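Local coordinates for uncharacterized protein (Leptospira interrogans serogroup Icterohaemorrhagiae serovar copenhageni, PDB 6ULO) that is of unknown function but is probably membrane-anchored and contains a mixed beta-sheet whose core strand order is consistent with a Rossmann-like fold, at residues Arg253-Arg258 with Arg298-Met303; His277-Lys282 with Thr316-Glu321. All coordinates share one frame; numbering follows the deposited sequence.

Contact 1 (Arg253-Arg258 with Arg298-Met303); sequences RTISVR and RSLQVM
I255 and M303 meet tip to tip, a compact worked example of how a helix is seated on the end of a strand. The thioether supplies the main bump: its terminal methyl CE lies 3.6 Å from I255 CD1, while SD rests 3.7 Å from I255 CG2, so both branches of the isoleucine take part. A bend at the last torsion of M303 (chi3 60°) turns CE toward I255 instead of letting the chain run on straight. Beside this pair, S299 fits between I255 and R253. Its CB packs 3.8 Å from R253 NE, and its OG shares a water with T254 O, which receives a hydrogen bond from that water at 2.9 Å. The aliphatic part of R253 slides past M303 in the opposite direction, and its guanidinium continues to a salt bridge with E227 and a cation-pi contact with F286. Further along, L300 offers its forked end to the loop. L300 CD2 comes within 3.9 Å of V257 CG2, and the side chain of R258 crosses the leucine at about a right angle, its CG against both leucine methyls and its charged end held by D260. Helix 299-303 runs nearly perpendicular to strand 253-255, with axes 10.0 Å apart. It lies against the sheet face that carries R253 and I255, where M303 also reaches C279 of strand 277-282 and T316 of strand 315-318, while F262 lies against I255.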
ATOM      1  N   ARG A 253       0.276   9.619  -2.985  1.00 10.13           N
ATOM      2  CA  ARG A 253       1.341   9.975  -2.053  1.00 10.55           C
ATOM      3  C   ARG A 253       0.777  10.963  -1.037  1.00 10.60           C
ATOM      4  O   ARG A 253      -0.318  11.522  -1.203  1.00 11.24           O
ATOM      5  CB  ARG A 253       2.552  10.621  -2.773  1.00 11.35           C
ATOM      6  CG  ARG A 253       2.225  11.964  -3.410  1.00 11.72           C
ATOM      7  CD  ARG A 253       3.440  12.710  -3.894  1.00 12.44           C
ATOM      8  NE  ARG A 253       4.159  12.020  -4.965  1.00 12.58           N
ATOM      9  CZ  ARG A 253       3.930  12.166  -6.267  1.00 12.68           C
ATOM     10  NH1 ARG A 253       2.948  12.939  -6.706  1.00 13.85           N
ATOM     11  NH2 ARG A 253       4.699  11.514  -7.156  1.00 12.76           N
ATOM     12  N   THR A 254       1.568  11.190  -0.000  1.00 10.94           N
ATOM     13  CA  THR A 254       1.318  12.286   0.926  1.00 11.18           C
ATOM     14  C   THR A 254       2.597  13.096   1.083  1.00 11.83           C
ATOM     15  O   THR A 254       3.708  12.626   0.792  1.00 11.90           O
ATOM     16  CB  THR A 254       0.910  11.747   2.305  1.00 12.15           C
ATOM     17  OG1 THR A 254       1.861  10.766   2.749  1.00 12.67           O
ATOM     18  CG2 THR A 254      -0.455  11.138   2.244  1.00 13.76           C
ATOM     19  N   ILE A 255       2.423  14.345   1.533  1.00 12.44           N
ATOM     20  CA  ILE A 255       3.538  15.202   1.919  1.00 12.99           C
ATOM     21  C   ILE A 255       3.221  15.866   3.251  1.00 12.94           C
ATOM     22  O   ILE A 255       2.086  15.867   3.732  1.00 13.54           O
ATOM     23  CB  ILE A 255       3.919  16.270   0.870  1.00 14.01           C
ATOM     24  CG1 ILE A 255       2.752  17.238   0.621  1.00 14.50           C
ATOM     25  CG2 ILE A 255       4.546  15.597  -0.400  1.00 14.35           C
ATOM     26  CD1 ILE A 255       3.228  18.550  -0.054  1.00 16.61           C
ATOM     27  N   SER A 256       4.267  16.449   3.841  1.00 13.19           N
ATOM     28  CA  SER A 256       4.109  17.060   5.157  1.00 14.28           C
ATOM     29  C   SER A 256       4.887  18.357   5.297  1.00 16.00           C
ATOM     30  O   SER A 256       5.083  18.815   6.422  1.00 20.39           O
ATOM     31  CB  SER A 256       4.514  16.051   6.248  1.00 15.79           C
ATOM     32  OG  SER A 256       5.876  15.662   6.122  1.00 16.40           O
ATOM     33  N   VAL A 257       5.336  18.938   4.194  1.00 15.63           N
ATOM     34  CA  VAL A 257       6.112  20.169   4.194  1.00 16.08           C
ATOM     35  C   VAL A 257       5.346  21.204   3.382  1.00 15.70           C
ATOM     36  O   VAL A 257       4.415  20.895   2.643  1.00 15.16           O
ATOM     37  CB  VAL A 257       7.531  19.961   3.613  1.00 18.64           C
ATOM     38  CG1 VAL A 257       8.283  18.929   4.409  1.00 19.62           C
ATOM     39  CG2 VAL A 257       7.440  19.534   2.175  1.00 18.59           C
ATOM     40  N   ARG A 258       5.770  22.463   3.525  1.00 15.37           N
ATOM     41  CA  ARG A 258       5.153  23.600   2.837  1.00 15.31           C
ATOM     42  C   ARG A 258       3.640  23.600   3.009  1.00 15.77           C
ATOM     43  O   ARG A 258       2.879  23.682   2.047  1.00 15.90           O
ATOM     44  CB  ARG A 258       5.558  23.680   1.360  1.00 15.13           C
ATOM     45  CG  ARG A 258       7.033  24.018   1.119  1.00 15.59           C
ATOM     46  CD  ARG A 258       7.411  25.393   1.694  1.00 15.28           C
ATOM     47  NE  ARG A 258       6.587  26.505   1.209  1.00 15.32           N
ATOM     48  CZ  ARG A 258       6.829  27.185   0.091  1.00 15.62           C
ATOM     49  NH1 ARG A 258       7.823  26.821  -0.706  1.00 17.76           N
ATOM     50  NH2 ARG A 258       6.058  28.206  -0.254  1.00 16.04           N
ATOM     51  N   ARG A 298      12.260  16.316  -6.582  1.00 15.74           N
ATOM     52  CA  ARG A 298      11.627  15.639  -5.460  1.00 16.14           C
ATOM     53  C   ARG A 298      10.123  15.812  -5.598  1.00 15.96           C
ATOM     54  O   ARG A 298       9.659  16.694  -6.325  1.00 16.00           O
ATOM     55  CB  ARG A 298      12.038  16.300  -4.128  1.00 17.65           C
ATOM     56  CG  ARG A 298      13.447  15.980  -3.677  1.00 18.51           C
ATOM     57  CD  ARG A 298      13.925  16.932  -2.575  1.00 19.59           C
ATOM     58  NE  ARG A 298      15.287  16.636  -2.147  1.00 21.05           N
ATOM     59  CZ  ARG A 298      15.625  15.766  -1.201  1.00 21.70           C
ATOM     60  NH1 ARG A 298      14.696  15.083  -0.541  1.00 20.71           N
ATOM     61  NH2 ARG A 298      16.904  15.587  -0.896  1.00 23.40           N
ATOM     62  N   SER A 299       9.351  14.984  -4.874  1.00 15.60           N
ATOM     63  CA  SER A 299       7.890  15.082  -4.971  1.00 14.95           C
ATOM     64  C   SER A 299       7.385  16.499  -4.660  1.00 16.04           C
ATOM     65  O   SER A 299       6.413  16.950  -5.270  1.00 16.52           O
ATOM     66  CB  SER A 299       7.195  14.044  -4.079  1.00 14.96           C
ATOM     67  OG  SER A 299       7.502  14.239  -2.720  1.00 14.85           O
ATOM     68  N   LEU A 300       8.014  17.210  -3.711  1.00 16.39           N
ATOM     69  CA  LEU A 300       7.540  18.552  -3.384  1.00 17.84           C
ATOM     70  C   LEU A 300       7.589  19.449  -4.618  1.00 18.29           C
ATOM     71  O   LEU A 300       6.623  20.156  -4.937  1.00 18.88           O
ATOM     72  CB  LEU A 300       8.383  19.140  -2.252  1.00 18.72           C
ATOM     73  CG  LEU A 300       8.134  20.634  -1.941  1.00 20.12           C
ATOM     74  CD1 LEU A 300       6.682  20.891  -1.473  1.00 20.49           C
ATOM     75  CD2 LEU A 300       9.160  21.117  -0.915  1.00 21.21           C
ATOM     76  N   GLN A 301       8.705  19.413  -5.336  1.00 18.09           N
ATOM     77  CA  GLN A 301       8.840  20.240  -6.527  1.00 19.15           C
ATOM     78  C   GLN A 301       7.850  19.830  -7.616  1.00 18.66           C
ATOM     79  O   GLN A 301       7.285  20.679  -8.308  1.00 18.90           O
ATOM     80  CB  GLN A 301      10.279  20.180  -7.036  1.00 19.89           C
ATOM     81  CG  GLN A 301      10.480  20.986  -8.317  1.00 21.14           C
ATOM     82  CD  GLN A 301      11.911  20.970  -8.820  1.00 22.99           C
ATOM     83  OE1 GLN A 301      12.794  20.350  -8.227  1.00 23.41           O
ATOM     84  NE2 GLN A 301      12.142  21.651  -9.934  1.00 24.72           N
ATOM     85  N   VAL A 302       7.625  18.523  -7.787  1.00 17.07           N
ATOM     86  CA  VAL A 302       6.583  18.051  -8.702  1.00 17.07           C
ATOM     87  C   VAL A 302       5.239  18.697  -8.372  1.00 17.97           C
ATOM     88  O   VAL A 302       4.495  19.139  -9.260  1.00 18.14           O
ATOM     89  CB  VAL A 302       6.515  16.511  -8.645  1.00 16.89           C
ATOM     90  CG1 VAL A 302       5.312  15.971  -9.432  1.00 17.21           C
ATOM     91  CG2 VAL A 302       7.824  15.907  -9.172  1.00 17.47           C
ATOM     92  N   MET A 303       4.908  18.745  -7.085  1.00 16.98           N
ATOM     93  CA  MET A 303       3.626  19.318  -6.664  1.00 17.29           C
ATOM     94  C   MET A 303       3.610  20.850  -6.779  1.00 18.40           C
ATOM     95  O   MET A 303       2.597  21.412  -7.187  1.00 20.05           O
ATOM     96  CB  MET A 303       3.311  18.872  -5.240  1.00 16.83           C
ATOM     97  CG  MET A 303       3.034  17.377  -5.172  1.00 17.32           C
ATOM     98  SD  MET A 303       2.784  16.776  -3.492  1.00 15.54           S
ATOM     99  CE  MET A 303       1.347  17.759  -3.017  1.00 15.85           C
TER
HETATM  100  O   HOH W   1       5.836  12.669  -1.106  1.00 13.65           O

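Contact 2 (His277-Lys282 with Thr316-Glu321); sequences HYCVQK and TVVDKE
A parallel strand pair within the mixed sheet joins 277-282 to 316-318, with C279 beside T316 and V280 beside V317. The hydrogen bonds zigzag between them: T316 N donates to Y278 O, V280 N to T316 O (2.9 Å), and V318 N to V280 O (2.9 Å, 166° at the hydrogen). Where the direct pairing ends, a water takes over, accepting from K282 N and donating to V318 O at 2.6 Å. At the other end a side-chain bond reinforces the backbone: H277 NE2 and T316 OG1 lie 2.7 Å apart, the hydroxyl meeting the imidazole at its edge, near the ring plane. T316 can do this because its OG1 stands anti to the carbonyl carbon (chi1 -73°), while P263 O engages H277 ND1. C279 SG packs on V318 CG2 at 3.7 Å, and the extended Q281 runs alongside V318, both pointing the same way, its amide nitrogen bound by N285. V280 and V317 touch through their CG2 methyls on the other face, where V280 also meets L56. Helices 283-291 and 299-306 pack on the face of C279, Q281, T316 and V318, while strands 249-255 and 307-310 flank the pair.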
ATOM      1  N   HIS A 277      -0.829  16.331   3.716  1.00 12.63           N
ATOM      2  CA  HIS A 277      -1.550  16.716   2.514  1.00 12.74           C
ATOM      3  C   HIS A 277      -1.467  15.547   1.536  1.00 11.83           C
ATOM      4  O   HIS A 277      -0.424  14.885   1.446  1.00 13.29           O
ATOM      5  CB  HIS A 277      -0.893  17.980   1.930  1.00 13.23           C
ATOM      6  CG  HIS A 277      -1.619  18.565   0.762  1.00 13.01           C
ATOM      7  ND1 HIS A 277      -2.508  19.617   0.897  1.00 13.14           N
ATOM      8  CD2 HIS A 277      -1.546  18.300  -0.563  1.00 13.28           C
ATOM      9  CE1 HIS A 277      -2.971  19.946  -0.299  1.00 13.36           C
ATOM     10  NE2 HIS A 277      -2.396  19.168  -1.204  1.00 14.06           N
ATOM     11  N   TYR A 278      -2.569  15.264   0.841  1.00 11.69           N
ATOM     12  CA  TYR A 278      -2.682  14.087  -0.019  1.00 11.60           C
ATOM     13  C   TYR A 278      -2.478  14.515  -1.463  1.00 11.79           C
ATOM     14  O   TYR A 278      -2.793  15.655  -1.835  1.00 12.71           O
ATOM     15  CB  TYR A 278      -4.075  13.436   0.190  1.00 12.60           C
ATOM     16  CG  TYR A 278      -4.180  12.901   1.592  1.00 12.26           C
ATOM     17  CD1 TYR A 278      -3.992  11.545   1.859  1.00 12.08           C
ATOM     18  CD2 TYR A 278      -4.418  13.758   2.681  1.00 12.13           C
ATOM     19  CE1 TYR A 278      -4.021  11.075   3.165  1.00 11.81           C
ATOM     20  CE2 TYR A 278      -4.437  13.298   3.984  1.00 12.37           C
ATOM     21  CZ  TYR A 278      -4.245  11.949   4.214  1.00 11.69           C
ATOM     22  OH  TYR A 278      -4.243  11.480   5.500  1.00 12.49           O
ATOM     23  N   CYS A 279      -2.013  13.602  -2.302  1.00 12.41           N
ATOM     24  CA  CYS A 279      -1.745  13.956  -3.686  1.00 12.81           C
ATOM     25  C   CYS A 279      -1.939  12.734  -4.580  1.00 12.17           C
ATOM     26  O   CYS A 279      -1.445  11.634  -4.278  1.00 12.65           O
ATOM     27  CB  CYS A 279      -0.322  14.493  -3.801  1.00 14.00           C
ATOM     28  SG  CYS A 279       0.196  14.958  -5.462  1.00 14.93           S
ATOM     29  N   VAL A 280      -2.650  12.931  -5.688  1.00 12.22           N
ATOM     30  CA  VAL A 280      -2.730  11.923  -6.747  1.00 12.79           C
ATOM     31  C   VAL A 280      -2.146  12.510  -8.034  1.00 12.19           C
ATOM     32  O   VAL A 280      -2.087  13.731  -8.219  1.00 14.05           O
ATOM     33  CB  VAL A 280      -4.160  11.386  -6.965  1.00 13.65           C
ATOM     34  CG1 VAL A 280      -4.636  10.751  -5.705  1.00 14.16           C
ATOM     35  CG2 VAL A 280      -5.092  12.501  -7.402  1.00 15.95           C
ATOM     36  N   GLN A 281      -1.734  11.622  -8.934  1.00 12.63           N
ATOM     37  CA  GLN A 281      -1.051  12.030 -10.157  1.00 13.47           C
ATOM     38  C   GLN A 281      -1.097  10.843 -11.094  1.00 13.24           C
ATOM     39  O   GLN A 281      -0.741   9.734 -10.692  1.00 13.14           O
ATOM     40  CB  GLN A 281       0.411  12.369  -9.842  1.00 12.55           C
ATOM     41  CG  GLN A 281       1.281  12.667 -11.047  1.00 13.53           C
ATOM     42  CD  GLN A 281       2.692  13.087 -10.666  1.00 13.41           C
ATOM     43  OE1 GLN A 281       3.154  12.831  -9.536  1.00 14.69           O
ATOM     44  NE2 GLN A 281       3.383  13.743 -11.603  1.00 14.85           N
ATOM     45  N   LYS A 282      -1.496  11.044 -12.337  1.00 12.69           N
ATOM     46  CA  LYS A 282      -1.448   9.898 -13.252  1.00 13.46           C
ATOM     47  C   LYS A 282      -0.027   9.355 -13.345  1.00 13.92           C
ATOM     48  O   LYS A 282       0.939  10.123 -13.410  1.00 14.21           O
ATOM     49  CB  LYS A 282      -1.969  10.291 -14.642  1.00 14.76           C
ATOM     50  CG  LYS A 282      -3.503  10.365 -14.725  1.00 18.81           C
ATOM     51  CD  LYS A 282      -3.994  10.692 -16.118  1.00 23.37           C
ATOM     52  CE  LYS A 282      -5.506  10.534 -16.224  1.00 26.79           C
ATOM     53  NZ  LYS A 282      -6.018  10.900 -17.564  1.00 29.91           N
ATOM     54  N   THR A 316      -4.204  17.443  -3.578  1.00 13.14           N
ATOM     55  CA  THR A 316      -3.707  17.982  -4.841  1.00 13.06           C
ATOM     56  C   THR A 316      -3.792  16.909  -5.922  1.00 13.69           C
ATOM     57  O   THR A 316      -3.592  15.717  -5.648  1.00 13.82           O
ATOM     58  CB  THR A 316      -2.246  18.430  -4.634  1.00 14.45           C
ATOM     59  OG1 THR A 316      -2.223  19.626  -3.846  1.00 15.41           O
ATOM     60  CG2 THR A 316      -1.517  18.701  -5.914  1.00 15.29           C
ATOM     61  N   VAL A 317      -4.120  17.338  -7.142  1.00 14.41           N
ATOM     62  CA  VAL A 317      -3.944  16.525  -8.343  1.00 15.80           C
ATOM     63  C   VAL A 317      -2.788  17.131  -9.112  1.00 16.05           C
ATOM     64  O   VAL A 317      -2.836  18.311  -9.468  1.00 16.87           O
ATOM     65  CB  VAL A 317      -5.205  16.534  -9.218  1.00 17.09           C
ATOM     66  CG1 VAL A 317      -4.984  15.735 -10.494  1.00 17.67           C
ATOM     67  CG2 VAL A 317      -6.434  16.075  -8.428  1.00 17.89           C
ATOM     68  N   VAL A 318      -1.759  16.341  -9.401  1.00 15.57           N
ATOM     69  CA  VAL A 318      -0.699  16.810 -10.292  1.00 16.70           C
ATOM     70  C   VAL A 318      -1.148  16.484 -11.710  1.00 18.34           C
ATOM     71  O   VAL A 318      -1.006  15.337 -12.175  1.00 19.46           O
ATOM     72  CB  VAL A 318       0.676  16.215  -9.976  1.00 16.41           C
ATOM     73  CG1 VAL A 318       1.693  16.655 -11.025  1.00 16.92           C
ATOM     74  CG2 VAL A 318       1.140  16.638  -8.586  1.00 17.74           C
ATOM     75  N   ASP A 319      -1.718  17.485 -12.380  1.00 20.99           N
ATOM     76  CA  ASP A 319      -2.263  17.324 -13.710  1.00 24.05           C
ATOM     77  C   ASP A 319      -1.504  18.142 -14.747  1.00 24.96           C
ATOM     78  O   ASP A 319      -1.889  18.131 -15.919  1.00 28.14           O
ATOM     79  CB  ASP A 319      -3.764  17.668 -13.723  1.00 26.89           C
ATOM     80  CG  ASP A 319      -4.082  19.004 -13.063  1.00 29.52           C
ATOM     81  OD1 ASP A 319      -3.152  19.753 -12.688  1.00 29.26           O
ATOM     82  OD2 ASP A 319      -5.288  19.296 -12.894  1.00 32.42           O
ATOM     83  N   LYS A 320      -0.433  18.830 -14.352  1.00 23.75           N
ATOM     84  CA  LYS A 320       0.384  19.645 -15.237  1.00 24.88           C
ATOM     85  C   LYS A 320       1.715  18.952 -15.447  1.00 25.13           C
ATOM     86  O   LYS A 320       2.101  18.060 -14.698  1.00 23.46           O
ATOM     87  CB  LYS A 320       0.605  21.031 -14.623  1.00 26.15           C
ATOM     88  CG  LYS A 320      -0.674  21.859 -14.513  1.00 28.13           C
ATOM     89  CD  LYS A 320      -0.480  23.208 -13.792  1.00 31.45           C
ATOM     90  CE  LYS A 320      -0.327  23.062 -12.278  1.00 33.28           C
ATOM     91  NZ  LYS A 320      -0.257  24.377 -11.579  1.00 34.68           N
ATOM     92  N   GLU A 321       2.422  19.377 -16.472  1.00 25.25           N
ATOM     93  CA  GLU A 321       3.606  18.663 -16.896  1.00 26.95           C
ATOM     94  C   GLU A 321       4.856  19.495 -16.734  1.00 28.65           C
ATOM     95  O   GLU A 321       4.806  20.734 -16.691  1.00 28.21           O
ATOM     96  CB  GLU A 321       3.457  18.228 -18.352  1.00 27.64           C
ATOM     97  CG  GLU A 321       2.330  17.275 -18.503  1.00 29.62           C
ATOM     98  CD  GLU A 321       2.046  16.897 -19.931  1.00 30.69           C
ATOM     99  OE1 GLU A 321       2.682  17.443 -20.857  1.00 31.06           O
ATOM    100  OE2 GLU A 321       1.170  16.033 -20.115  1.00 31.34           O
TER
HETATM  101  O   HOH W   2      -2.402  13.531 -13.491  1.00 21.82           O

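In the fold
Contacts 1 and 2 lie with their centres 10 Å apart, on the same side of the chain's centre and about 18 Å from it. Their segments alternate along the sequence, 253-258, 277-282, 298-303, then 316-321, so neither contact is complete before the other has begun. Strand 249-255 pairs antiparallel with strand 277-282, and the two contacts join directly there: I255 N bonds to H277 O at 2.9 Å, and R253 NH1 to Q281 OE1 at 2.8 Å. Contact 2 carries the sheet onward within its plane, whereas contact 1 adds a helix over one face. Together they mark where the sheet passes from its probably Rossmann-like part, which ends at strand 249-255, to the strands added beyond it.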